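Local coordinates for protein putative metallopeptidase (Shewanella baltica OS155, PDB 3IEH) that binds zinc and is probably a hydrolase of the M14 metallocarboxypeptidase family, acting on peptide or ester bonds, at residues F131-G136 with L234-A239; S10-S15 with E21-D26; S193-D198 with M264-A269; Y57-A62 with D96-V101; I206-E211 with V217-I222. One frame throughout, in Å; residues are numbered along the deposited sequence.

Overall arrangement
From the N terminus, contact 2 comes first: it closes a short loop and ties the residues leading into strand 14-15 to the start of helix 25-39. Contact 4 follows, joining the end of strand 52-58 to the loop that enters strand 102-106, its neighbour in the eight-stranded mixed sheet. Contact 1 then opens, linking strand 132-134 to the end of helix 230-237. Contact 3 crosses it along the chain, pairing helix 191-201 with the C-terminal helix 253-271. Contact 5, a local loop leading into edge strand 221-223, falls within the spans of both contacts 1 and 3. Contacts 3 and 5 touch through Arg197 and Asp219; Leu268 and Leu97 join contacts 3 and 4.

Contact 1: residues F131-G136 with L234-A239; sequences FVFENG and LVRSGA
The ring of Phe133 carries Arg236 CB over one face: CB lies 4.0 Å from the ring centroid and 16° off the normal, which meets the geometry of a CH-pi contact. The guanidinium takes a different position. Arg236 NH2 comes to 3.4 Å from Phe133 CE2 with its plane 75° from that of the ring, so the two groups are far from a parallel stack. The backbone places Arg236 CB over the face, and bends at chi2 (-81°) and chi3 bring the guanidinium back to the CD2-CE2 side of the same ring. On the CD1-CE1 side, Ser237 OG approaches obliquely, 3.7 Å from Phe133 CE1. That hydroxyl has its polar partner in its own helix, the carbonyl O of Cys233. Just beyond, Gly238 ends helix 230-237 in a Schellman motif, with Gly238 N bonded to Val235 O and Ala239 N to Leu234 O. Through the contacts of Phe133 with Arg236 and Ser237, strand 132-134 packs against the last turn of this helix at the protein surface, away from the zinc site. With no hydrogen bond or salt bridge between the segments, the contact rests on van der Waals and CH-pi packing of one aromatic ring against the aliphatic base and folded tip of an arginine.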
# COMPACT_ATOMS: atom_id res chain seq x y z
N PHE A 131 6.17 1.92 -13.76
CA PHE A 131 6.25 3.35 -13.46
C PHE A 131 7.71 3.80 -13.60
O PHE A 131 8.50 3.70 -12.65
CB PHE A 131 5.77 3.65 -12.05
CG PHE A 131 4.40 3.13 -11.77
CD1 PHE A 131 4.22 1.84 -11.30
CD2 PHE A 131 3.27 3.94 -11.96
CE1 PHE A 131 2.95 1.35 -11.01
CE2 PHE A 131 1.99 3.48 -11.71
CZ PHE A 131 1.82 2.17 -11.23
N VAL A 132 8.05 4.28 -14.79
CA VAL A 132 9.39 4.72 -15.13
C VAL A 132 9.53 6.23 -14.89
O VAL A 132 8.58 6.98 -15.11
CB VAL A 132 9.66 4.47 -16.61
CG1 VAL A 132 11.05 4.94 -16.97
CG2 VAL A 132 9.44 2.99 -16.94
N PHE A 133 10.72 6.68 -14.51
CA PHE A 133 10.95 8.10 -14.24
C PHE A 133 11.92 8.65 -15.27
O PHE A 133 13.12 8.61 -15.07
CB PHE A 133 11.51 8.32 -12.84
CG PHE A 133 11.62 9.76 -12.46
CD1 PHE A 133 10.47 10.49 -12.16
CD2 PHE A 133 12.87 10.39 -12.43
CE1 PHE A 133 10.55 11.84 -11.82
CE2 PHE A 133 12.96 11.74 -12.08
CZ PHE A 133 11.80 12.47 -11.77
N GLU A 134 11.38 9.17 -16.37
CA GLU A 134 12.19 9.68 -17.47
C GLU A 134 12.02 11.17 -17.77
O GLU A 134 10.89 11.68 -17.88
CB GLU A 134 11.85 8.92 -18.74
CG GLU A 134 12.68 7.69 -18.95
CD GLU A 134 12.72 7.27 -20.41
OE1 GLU A 134 12.73 8.17 -21.30
OE2 GLU A 134 12.76 6.04 -20.66
N ASN A 135 13.16 11.84 -17.97
CA ASN A 135 13.20 13.26 -18.32
C ASN A 135 12.58 14.08 -17.20
O ASN A 135 11.84 15.02 -17.44
CB ASN A 135 12.44 13.54 -19.65
CG ASN A 135 12.87 12.61 -20.80
OD1 ASN A 135 12.51 12.84 -21.96
ND2 ASN A 135 13.64 11.57 -20.48
N GLY A 136 12.85 13.68 -15.96
CA GLY A 136 12.28 14.33 -14.79
C GLY A 136 10.78 14.16 -14.65
O GLY A 136 10.14 14.90 -13.89
N LEU A 234 7.23 7.38 -7.18
CA LEU A 234 6.72 8.51 -6.41
C LEU A 234 7.82 9.12 -5.55
O LEU A 234 7.87 10.35 -5.40
CB LEU A 234 5.53 8.10 -5.54
CG LEU A 234 4.19 7.94 -6.25
CD1 LEU A 234 3.15 7.46 -5.25
CD2 LEU A 234 3.78 9.27 -6.89
N VAL A 235 8.71 8.30 -5.00
CA VAL A 235 9.85 8.86 -4.27
C VAL A 235 10.75 9.66 -5.23
O VAL A 235 11.14 10.77 -4.91
CB VAL A 235 10.62 7.78 -3.49
CG1 VAL A 235 12.03 8.26 -3.08
CG2 VAL A 235 9.77 7.28 -2.29
N ARG A 236 11.08 9.11 -6.40
CA ARG A 236 11.87 9.85 -7.38
C ARG A 236 11.11 11.12 -7.78
O ARG A 236 11.73 12.15 -8.01
CB ARG A 236 12.16 9.05 -8.66
CG ARG A 236 13.05 7.80 -8.54
CD ARG A 236 14.56 8.09 -8.50
NE ARG A 236 15.01 8.91 -9.63
CZ ARG A 236 15.50 10.15 -9.54
NH1 ARG A 236 15.65 10.75 -8.36
NH2 ARG A 236 15.86 10.79 -10.65
N SER A 237 9.77 11.04 -7.89
CA SER A 237 8.95 12.22 -8.26
C SER A 237 8.86 13.29 -7.16
O SER A 237 8.43 14.42 -7.43
CB SER A 237 7.54 11.81 -8.68
OG SER A 237 7.61 10.94 -9.78
N GLY A 238 9.25 12.97 -5.94
CA GLY A 238 9.28 13.96 -4.89
C GLY A 238 8.79 13.54 -3.52
O GLY A 238 8.83 14.36 -2.61
N ALA A 239 8.32 12.29 -3.36
CA ALA A 239 7.88 11.76 -2.05
C ALA A 239 9.12 11.68 -1.15
O ALA A 239 10.10 10.99 -1.48
CB ALA A 239 7.20 10.40 -2.18

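Contact 2: residues S10-S15 with E21-D26; sequences SFQWKS and ESTDID
Phe11 reaches the second segment through its carbonyl: a water donates to Phe11 O and also bonds Ser22 OG at 2.6 Å. Gln12 follows with an extended side chain whose amide lies between two partners. Its OE1 is 3.0 Å from Thr23 OG1, a probable hydrogen bond although the hydroxyl proton has another acceptor nearby; NE2 lies close to Glu21 OE1, but the N-H geometry is too poor for a bond. The amide and carboxylate planes are 51° apart. At Trp13 the backbone is held twice. Trp13 N gives a nearly straight bond to Ser22 OG (2.9 Å, 166°), and Ser22 N returns one to Trp13 O. With chi1 at 60°, Ser22 OG sits where it can take that N-H while meeting the indole edge at CE3. The Trp13 ring also meets Phe253 and makes a cation-pi contact with Arg256. Lys14 runs alongside Glu21 in the same direction; NZ stays 4.3 Å from OE2, and a water bridges NZ to OE1. An alanine in place of Glu21 would probably leave Lys14 without its nearby opposite charge and this water without one of its partners. Lys14 and Glu21 form an antiparallel, non-hydrogen-bonded pair, and a type I turn from Glu21 leads to Asp24, the N-cap of helix 25-39: a small two-stranded hairpin running into a helix.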
# COMPACT_ATOMS: atom_id res chain seq x y z
N SER A 10 -4.67 -18.59 -6.89
CA SER A 10 -5.65 -17.96 -6.07
C SER A 10 -5.44 -18.32 -4.60
O SER A 10 -5.34 -19.50 -4.23
CB SER A 10 -7.04 -18.41 -6.55
OG SER A 10 -8.05 -17.82 -5.77
N PHE A 11 -5.37 -17.28 -3.76
CA PHE A 11 -5.19 -17.40 -2.32
C PHE A 11 -6.37 -16.79 -1.61
O PHE A 11 -6.75 -15.65 -1.87
CB PHE A 11 -3.94 -16.68 -1.87
CG PHE A 11 -2.66 -17.28 -2.39
CD1 PHE A 11 -2.16 -16.93 -3.64
CD2 PHE A 11 -1.93 -18.16 -1.61
CE1 PHE A 11 -0.99 -17.48 -4.11
CE2 PHE A 11 -0.74 -18.71 -2.08
CZ PHE A 11 -0.27 -18.37 -3.32
N GLN A 12 -6.94 -17.53 -0.67
CA GLN A 12 -8.09 -17.07 0.05
C GLN A 12 -7.97 -17.49 1.49
O GLN A 12 -7.58 -18.63 1.75
CB GLN A 12 -9.32 -17.71 -0.59
CG GLN A 12 -10.59 -17.40 0.17
CD GLN A 12 -11.79 -17.98 -0.49
OE1 GLN A 12 -12.34 -17.41 -1.43
NE2 GLN A 12 -12.22 -19.12 0.02
N TRP A 13 -8.31 -16.59 2.42
CA TRP A 13 -8.24 -16.86 3.88
C TRP A 13 -9.54 -16.49 4.55
O TRP A 13 -10.28 -15.64 4.06
CB TRP A 13 -7.12 -16.04 4.53
CG TRP A 13 -5.73 -16.36 4.04
CD1 TRP A 13 -4.90 -17.31 4.55
CD2 TRP A 13 -5.02 -15.74 2.95
NE1 TRP A 13 -3.72 -17.33 3.84
CE2 TRP A 13 -3.76 -16.38 2.85
CE3 TRP A 13 -5.34 -14.72 2.04
CZ2 TRP A 13 -2.79 -16.02 1.88
CZ3 TRP A 13 -4.39 -14.37 1.05
CH2 TRP A 13 -3.12 -15.00 1.00
N LYS A 14 -9.83 -17.09 5.69
CA LYS A 14 -11.00 -16.68 6.48
C LYS A 14 -10.50 -15.70 7.52
O LYS A 14 -9.48 -15.93 8.13
CB LYS A 14 -11.70 -17.85 7.15
CG LYS A 14 -12.18 -18.93 6.18
CD LYS A 14 -13.09 -19.99 6.86
CE LYS A 14 -13.50 -21.07 5.87
NZ LYS A 14 -12.29 -21.57 5.11
N SER A 15 -11.22 -14.60 7.69
CA SER A 15 -10.92 -13.61 8.71
C SER A 15 -12.02 -13.65 9.74
O SER A 15 -13.15 -13.45 9.39
CB SER A 15 -10.95 -12.21 8.11
OG SER A 15 -10.99 -11.21 9.12
N GLU A 21 -14.61 -14.06 3.90
CA GLU A 21 -13.46 -14.50 3.09
C GLU A 21 -12.65 -13.27 2.65
O GLU A 21 -13.21 -12.19 2.41
CB GLU A 21 -13.91 -15.26 1.83
CG GLU A 21 -14.76 -16.50 2.07
CD GLU A 21 -14.01 -17.62 2.79
OE1 GLU A 21 -12.80 -17.83 2.54
OE2 GLU A 21 -14.66 -18.30 3.60
N SER A 22 -11.34 -13.43 2.53
CA SER A 22 -10.47 -12.33 2.14
C SER A 22 -10.77 -11.78 0.71
O SER A 22 -10.47 -10.62 0.41
CB SER A 22 -9.02 -12.77 2.24
OG SER A 22 -8.80 -13.87 1.41
N THR A 23 -11.38 -12.61 -0.14
CA THR A 23 -11.69 -12.22 -1.49
C THR A 23 -13.07 -11.60 -1.61
O THR A 23 -13.49 -11.22 -2.70
CB THR A 23 -11.69 -13.46 -2.41
OG1 THR A 23 -12.55 -14.44 -1.83
CG2 THR A 23 -10.28 -14.02 -2.59
N ASP A 24 -13.80 -11.53 -0.50
CA ASP A 24 -15.14 -10.96 -0.51
C ASP A 24 -15.13 -9.45 -0.77
O ASP A 24 -15.35 -8.64 0.14
CB ASP A 24 -15.81 -11.23 0.84
CG ASP A 24 -17.30 -11.04 0.79
OD1 ASP A 24 -17.81 -10.31 -0.10
OD2 ASP A 24 -17.94 -11.64 1.66
N ILE A 25 -14.92 -9.08 -2.03
CA ILE A 25 -14.79 -7.69 -2.43
C ILE A 25 -16.09 -6.88 -2.23
O ILE A 25 -16.03 -5.67 -2.00
CB ILE A 25 -14.28 -7.61 -3.89
CG1 ILE A 25 -13.63 -6.25 -4.16
CG2 ILE A 25 -15.41 -7.93 -4.91
CD1 ILE A 25 -13.04 -6.13 -5.55
N ASP A 26 -17.25 -7.54 -2.30
CA ASP A 26 -18.54 -6.87 -2.09
C ASP A 26 -18.63 -6.37 -0.66
O ASP A 26 -18.96 -5.21 -0.40
CB ASP A 26 -19.74 -7.78 -2.40
CG ASP A 26 -19.90 -8.08 -3.90
OD1 ASP A 26 -19.58 -7.18 -4.72
OD2 ASP A 26 -20.35 -9.20 -4.26
O HOH W 1 -7.23 -13.27 -0.55
O HOH W 2 -10.82 -20.40 3.07

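Contact 3: residues S193-D198 with M264-A269; sequences SLDLRD and MTHFLA
Asp195 meets His266 at the ring edge: OD2 lies in the imidazole plane, 3.1 Å from CD2, and 3.5 Å from the same residue's CB. The approach is to a carbon, and no hydrogen bond joins the segments. Carboxylate and ring planes are 32° apart, while the two side chains cross at about a right angle. Leu196 supplies the apolar part. One methyl, CD2, does the touching, 3.9 Å from Phe267 N and 4.4 Å from Phe267 CB, and it also reaches His266 CB as the leucine and histidine side chains slide past each other in opposite directions.

The next shell explains these positions. Asp195 CG is anti to the backbone N (chi1 -178°), an orientation that extends the carboxylate toward the facing helix. OD1 has a weak, long ion pair with Arg191 and a bond to a glycerol probably left from crystallisation. His266 ND1 is hydrogen-bonded to Ala262 O one turn earlier, which fixes the ring's rotation and presents its CD2 side to Asp195. Phe267 packs on Leu69, Ile71 and Leu167 of the central sheet, and Leu270 of the C-terminal helix touches both Asp195 and Leu196.

The axes of the two short segments approach to 9.7 Å, with N-to-C directions 161° apart. This is an antiparallel pairing of helices 191-201 and 253-271, packed beside the mixed sheet of an alpha/beta fold consistent with the M14 zinc peptidases.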
# COMPACT_ATOMS: atom_id res chain seq x y z
N SER A 193 12.57 4.10 8.94
CA SER A 193 12.84 2.74 8.50
C SER A 193 12.82 1.77 9.66
O SER A 193 12.13 0.75 9.62
CB SER A 193 14.22 2.69 7.78
OG SER A 193 14.24 3.55 6.64
N LEU A 194 13.58 2.09 10.71
CA LEU A 194 13.74 1.18 11.85
C LEU A 194 12.46 0.96 12.66
O LEU A 194 12.26 -0.13 13.19
CB LEU A 194 14.88 1.64 12.75
CG LEU A 194 16.26 1.63 12.07
CD1 LEU A 194 17.27 2.24 13.01
CD2 LEU A 194 16.70 0.22 11.62
N ASP A 195 11.61 1.98 12.74
CA ASP A 195 10.38 1.87 13.49
C ASP A 195 9.37 0.99 12.77
O ASP A 195 8.65 0.22 13.40
CB ASP A 195 9.74 3.23 13.78
CG ASP A 195 8.46 3.11 14.62
OD1 ASP A 195 8.57 2.71 15.80
OD2 ASP A 195 7.36 3.39 14.11
N LEU A 196 9.29 1.13 11.45
CA LEU A 196 8.39 0.28 10.66
C LEU A 196 8.83 -1.17 10.75
O LEU A 196 8.03 -2.06 11.03
CB LEU A 196 8.33 0.76 9.23
CG LEU A 196 7.57 2.10 9.09
CD1 LEU A 196 7.65 2.62 7.65
CD2 LEU A 196 6.10 1.98 9.56
N ARG A 197 10.12 -1.40 10.57
CA ARG A 197 10.71 -2.73 10.68
C ARG A 197 10.36 -3.35 12.06
O ARG A 197 9.86 -4.48 12.12
CB ARG A 197 12.22 -2.62 10.45
CG ARG A 197 12.98 -3.90 10.36
CD ARG A 197 13.20 -4.56 11.72
NE ARG A 197 13.81 -3.66 12.69
CZ ARG A 197 15.12 -3.42 12.79
NH1 ARG A 197 15.98 -3.99 11.96
NH2 ARG A 197 15.57 -2.59 13.74
N ASP A 198 10.58 -2.59 13.13
CA ASP A 198 10.23 -3.03 14.49
C ASP A 198 8.72 -3.29 14.69
O ASP A 198 8.35 -4.23 15.40
CB ASP A 198 10.74 -2.04 15.55
CG ASP A 198 12.29 -1.96 15.60
OD1 ASP A 198 12.98 -2.95 15.27
OD2 ASP A 198 12.81 -0.90 15.97
N MSE A 264 0.46 1.10 9.31
CA MSE A 264 -0.19 2.35 8.90
C MSE A 264 -0.24 3.37 10.04
O MSE A 264 -0.01 4.55 9.82
CB MSE A 264 -1.60 2.06 8.42
CG MSE A 264 -1.62 1.35 7.09
SE MSE A 264 -3.34 0.59 6.73
CE MSE A 264 -2.63 -0.72 5.52
N THR A 265 -0.55 2.91 11.26
CA THR A 265 -0.58 3.76 12.40
C THR A 265 0.78 4.36 12.69
O THR A 265 0.92 5.58 12.91
CB THR A 265 -1.10 3.00 13.64
OG1 THR A 265 -2.50 2.76 13.46
CG2 THR A 265 -0.95 3.84 14.90
N HIS A 266 1.79 3.50 12.71
CA HIS A 266 3.15 3.93 12.94
C HIS A 266 3.66 4.87 11.84
O HIS A 266 4.37 5.83 12.12
CB HIS A 266 4.08 2.72 13.13
CG HIS A 266 4.01 2.13 14.51
ND1 HIS A 266 2.93 1.40 14.95
CD2 HIS A 266 4.89 2.17 15.53
CE1 HIS A 266 3.14 1.02 16.20
NE2 HIS A 266 4.33 1.46 16.57
N PHE A 267 3.31 4.56 10.59
CA PHE A 267 3.69 5.39 9.46
C PHE A 267 3.20 6.83 9.68
O PHE A 267 3.98 7.77 9.56
CB PHE A 267 3.10 4.81 8.17
CG PHE A 267 3.19 5.73 6.98
CD1 PHE A 267 4.40 5.92 6.32
CD2 PHE A 267 2.07 6.38 6.49
CE1 PHE A 267 4.49 6.75 5.19
CE2 PHE A 267 2.16 7.21 5.37
CZ PHE A 267 3.37 7.38 4.71
N LEU A 268 1.92 6.97 10.02
CA LEU A 268 1.31 8.28 10.33
C LEU A 268 1.97 9.01 11.52
O LEU A 268 2.20 10.20 11.45
CB LEU A 268 -0.18 8.13 10.60
CG LEU A 268 -1.03 7.67 9.41
CD1 LEU A 268 -2.47 7.66 9.86
CD2 LEU A 268 -0.87 8.52 8.17
N ALA A 269 2.26 8.27 12.60
CA ALA A 269 2.96 8.83 13.78
C ALA A 269 4.38 9.29 13.40
O ALA A 269 4.81 10.39 13.73
CB ALA A 269 2.98 7.81 14.95

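Contact 4: residues Y57-A62 with D96-V101; sequences YQSPAA and DLFERV
Phe98 has chi1 -53° and chi2 -39°, a pair of torsions that turns one ring face to Ser59 CB. This methylene stands 3.5 Å from the ring centroid, 19° off the normal and displaced toward the CD1-CE1 rim; Phe98 CD1 is its nearest atom, at 3.3 Å. CB, not the hydroxyl, meets the ring; lying between the backbone N and the carbonyl carbon, Ser59 OG is hydrogen-bonded to Leu103 O. Pro60 adds a looser apolar touch, its CD 4.3 Å from Phe98 CD2, approaching obliquely. The contact thus joins the end of strand 52-58 to the turn that enters strand 102-106, its antiparallel neighbour in the mixed eight-stranded sheet, and backbone bonds of Tyr57 with Leu105 and of Ser59 with Leu103 mark that pairing. Replacing Phe98 by an alanine would probably open a gap over Ser59 and take away one of the apolar neighbours of Pro60. The phenylalanine also packs on Leu39 of helix 25-39 and on Met41. Within the turn, Leu97 O accepts from both Arg100 N and Val101 N, while Glu99 N bonds Asp96 O. Glu99, exposed, forms a salt bridge with Lys63, just past the segment that carries Pro60.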
# COMPACT_ATOMS: atom_id res chain seq x y z
N TYR A 57 -9.09 8.26 -2.24
CA TYR A 57 -9.92 8.91 -1.23
C TYR A 57 -9.08 9.94 -0.48
O TYR A 57 -7.94 9.69 -0.14
CB TYR A 57 -10.53 7.90 -0.27
CG TYR A 57 -11.60 7.06 -0.88
CD1 TYR A 57 -11.27 5.94 -1.67
CD2 TYR A 57 -12.94 7.36 -0.69
CE1 TYR A 57 -12.24 5.15 -2.23
CE2 TYR A 57 -13.93 6.57 -1.27
CZ TYR A 57 -13.56 5.47 -2.03
OH TYR A 57 -14.52 4.68 -2.60
N GLN A 58 -9.66 11.10 -0.21
CA GLN A 58 -8.90 12.18 0.42
C GLN A 58 -9.65 12.85 1.56
O GLN A 58 -10.85 13.03 1.51
CB GLN A 58 -8.49 13.24 -0.63
CG GLN A 58 -7.56 12.74 -1.70
CD GLN A 58 -6.93 13.84 -2.54
OE1 GLN A 58 -7.60 14.46 -3.37
NE2 GLN A 58 -5.63 14.03 -2.38
N SER A 59 -8.93 13.23 2.59
CA SER A 59 -9.51 13.97 3.68
C SER A 59 -9.88 15.37 3.14
O SER A 59 -9.14 15.95 2.36
CB SER A 59 -8.53 14.03 4.85
OG SER A 59 -7.29 14.53 4.41
N PRO A 60 -11.03 15.90 3.55
CA PRO A 60 -11.47 17.18 3.01
C PRO A 60 -10.80 18.42 3.66
O PRO A 60 -10.50 18.41 4.86
CB PRO A 60 -12.97 17.17 3.33
CG PRO A 60 -13.03 16.44 4.66
CD PRO A 60 -11.92 15.40 4.62
N ALA A 61 -10.58 19.47 2.86
CA ALA A 61 -10.05 20.74 3.35
C ALA A 61 -8.64 20.56 3.92
O ALA A 61 -8.38 20.80 5.10
CB ALA A 61 -11.01 21.40 4.36
N ALA A 62 -7.75 20.13 3.04
CA ALA A 62 -6.35 19.94 3.35
C ALA A 62 -5.74 21.26 3.77
O ALA A 62 -6.05 22.28 3.18
CB ALA A 62 -5.63 19.40 2.14
N ASP A 96 -11.00 13.32 13.78
CA ASP A 96 -9.93 14.01 14.50
C ASP A 96 -8.57 13.73 13.83
O ASP A 96 -7.68 14.56 13.92
CB ASP A 96 -9.90 13.61 15.98
N LEU A 97 -8.41 12.58 13.18
CA LEU A 97 -7.15 12.27 12.47
C LEU A 97 -6.74 13.38 11.48
O LEU A 97 -5.55 13.71 11.34
CB LEU A 97 -7.24 10.93 11.74
CG LEU A 97 -6.05 10.39 10.92
CD1 LEU A 97 -4.80 10.27 11.73
CD2 LEU A 97 -6.40 9.03 10.31
N PHE A 98 -7.74 13.99 10.83
CA PHE A 98 -7.49 14.97 9.79
C PHE A 98 -7.05 16.33 10.28
O PHE A 98 -6.80 17.23 9.49
CB PHE A 98 -8.72 15.11 8.90
CG PHE A 98 -9.21 13.80 8.35
CD1 PHE A 98 -8.31 12.83 7.91
CD2 PHE A 98 -10.56 13.55 8.23
CE1 PHE A 98 -8.75 11.63 7.40
CE2 PHE A 98 -11.01 12.35 7.70
CZ PHE A 98 -10.11 11.40 7.29
N GLU A 99 -6.94 16.47 11.60
CA GLU A 99 -6.36 17.65 12.16
C GLU A 99 -4.83 17.47 12.32
O GLU A 99 -4.10 18.44 12.48
CB GLU A 99 -7.04 17.99 13.49
CG GLU A 99 -8.46 18.58 13.32
CD GLU A 99 -8.50 19.80 12.38
OE1 GLU A 99 -7.69 20.74 12.55
OE2 GLU A 99 -9.35 19.82 11.46
N ARG A 100 -4.36 16.23 12.24
CA ARG A 100 -2.94 15.91 12.38
C ARG A 100 -2.27 15.72 10.99
O ARG A 100 -1.07 15.99 10.83
CB ARG A 100 -2.76 14.64 13.25
CG ARG A 100 -1.31 14.06 13.27
CD ARG A 100 -1.19 12.54 13.48
NE ARG A 100 -0.92 12.15 14.87
CZ ARG A 100 0.24 12.32 15.52
NH1 ARG A 100 1.27 12.92 14.93
NH2 ARG A 100 0.36 11.90 16.78
N VAL A 101 -3.05 15.23 10.02
CA VAL A 101 -2.57 14.89 8.68
C VAL A 101 -3.63 15.15 7.60
O VAL A 101 -4.84 15.11 7.85
CB VAL A 101 -2.20 13.39 8.60
CG1 VAL A 101 -1.22 13.02 9.68
CG2 VAL A 101 -3.45 12.51 8.72

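Contact 5: residues I206-E211 with V217-I222; sequences IAVDGE and VKDGLI
Val217 faces the first segment with both methyls, and its side chain can be followed outward from CB. There it divides: CG2, anti to the backbone N, comes 3.4 Å from Ala207 O and 4.0 Å from Ala207 CB; CG1, between the backbone N and carbonyl carbon at chi1 54°, lies 3.5 Å from Asp209 C and equally near its O. The valine thus spans the bend between Ala207 and Asp209.

Three backbone bonds fasten the segments around it. Val217 N donates to Gly210 O, Asp219 N to Val208 O in a nearly straight bond (169°), and Gly220 N to Ala207 O, more bent at 139°. In each the donor stands well above the plane of the accepting carbonyl. The CA atoms of Lys218 and Asp209 add C-H...O contacts to Val208 O and Val217 O. Ile206 CG2 sits 3.3 Å from Gly220 N, at a place where a CB on Gly220 would clash with it; the positive phi of Gly220 also favours glycine there.

Asp219 and Gly220 occupy the two central positions of a type I' turn from Lys218 to Leu221, with Lys218 N bonded to Leu221 O and Leu221 N to Lys218 O. Outside the segments, Arg197 NH1 holds Asp219 O, and Gly220 and Ile222 bond Val180. The arrangement is a tight turn, laid against a preceding irregular loop, that leads into strand 221-223 at the edge of the central mixed sheet.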
# COMPACT_ATOMS: atom_id res chain seq x y z
N ILE A 206 11.40 -11.57 11.63
CA ILE A 206 11.94 -10.65 10.64
C ILE A 206 12.82 -11.35 9.59
O ILE A 206 13.47 -12.34 9.88
CB ILE A 206 12.77 -9.58 11.40
CG1 ILE A 206 11.81 -8.59 12.09
CG2 ILE A 206 13.75 -8.88 10.49
CD1 ILE A 206 10.72 -7.96 11.20
N ALA A 207 12.85 -10.84 8.36
CA ALA A 207 13.74 -11.40 7.32
C ALA A 207 15.17 -10.97 7.66
O ALA A 207 15.65 -9.93 7.21
CB ALA A 207 13.33 -10.91 5.95
N VAL A 208 15.83 -11.76 8.50
CA VAL A 208 17.16 -11.41 9.00
C VAL A 208 18.14 -11.22 7.85
O VAL A 208 18.98 -10.32 7.90
CB VAL A 208 17.67 -12.44 10.05
CG1 VAL A 208 19.20 -12.39 10.18
CG2 VAL A 208 16.98 -12.18 11.40
N ASP A 209 18.01 -12.04 6.82
CA ASP A 209 18.88 -11.98 5.66
C ASP A 209 18.22 -12.64 4.48
O ASP A 209 17.13 -13.16 4.59
CB ASP A 209 20.21 -12.66 5.97
CG ASP A 209 20.03 -14.11 6.39
OD1 ASP A 209 19.24 -14.87 5.76
OD2 ASP A 209 20.71 -14.48 7.36
N GLY A 210 18.94 -12.65 3.37
CA GLY A 210 18.50 -13.23 2.11
C GLY A 210 18.56 -12.15 1.05
O GLY A 210 19.25 -11.11 1.22
N GLU A 211 17.88 -12.40 -0.05
CA GLU A 211 17.68 -11.37 -1.05
C GLU A 211 16.28 -11.53 -1.62
O GLU A 211 15.82 -12.65 -1.81
CB GLU A 211 18.76 -11.38 -2.14
CG GLU A 211 18.90 -12.68 -2.94
CD GLU A 211 19.72 -12.52 -4.23
OE1 GLU A 211 20.59 -11.62 -4.29
OE2 GLU A 211 19.48 -13.29 -5.19
N VAL A 217 18.23 -8.24 1.80
CA VAL A 217 17.50 -7.76 2.95
C VAL A 217 18.46 -8.01 4.10
O VAL A 217 19.14 -9.03 4.14
CB VAL A 217 16.15 -8.48 3.16
CG1 VAL A 217 16.34 -9.99 3.22
CG2 VAL A 217 15.49 -7.96 4.43
N LYS A 218 18.60 -7.02 4.99
CA LYS A 218 19.38 -7.20 6.20
C LYS A 218 18.52 -6.74 7.36
O LYS A 218 18.06 -5.59 7.39
CB LYS A 218 20.71 -6.43 6.19
CG LYS A 218 21.45 -6.62 7.53
CD LYS A 218 22.92 -6.36 7.51
CE LYS A 218 23.66 -7.37 8.40
NZ LYS A 218 23.06 -7.56 9.76
N ASP A 219 18.27 -7.65 8.29
CA ASP A 219 17.48 -7.37 9.48
C ASP A 219 16.12 -6.78 9.17
O ASP A 219 15.67 -5.84 9.82
CB ASP A 219 18.26 -6.47 10.43
CG ASP A 219 19.49 -7.16 11.03
OD1 ASP A 219 19.54 -8.41 11.06
OD2 ASP A 219 20.39 -6.44 11.49
N GLY A 220 15.47 -7.35 8.16
CA GLY A 220 14.13 -6.94 7.77
C GLY A 220 14.03 -5.68 6.93
O GLY A 220 12.91 -5.21 6.66
N LEU A 221 15.16 -5.17 6.47
CA LEU A 221 15.18 -3.89 5.77
C LEU A 221 15.82 -3.98 4.40
O LEU A 221 16.84 -4.63 4.25
CB LEU A 221 15.96 -2.88 6.61
CG LEU A 221 15.66 -1.41 6.35
CD1 LEU A 221 14.18 -1.15 6.63
CD2 LEU A 221 16.56 -0.50 7.20
N ILE A 222 15.18 -3.38 3.41
CA ILE A 222 15.77 -3.14 2.09
C ILE A 222 15.68 -1.62 1.94
O ILE A 222 14.59 -1.06 1.94
CB ILE A 222 15.04 -3.88 0.96
CG1 ILE A 222 15.03 -5.40 1.24
CG2 ILE A 222 15.73 -3.64 -0.37
CD1 ILE A 222 13.97 -6.17 0.42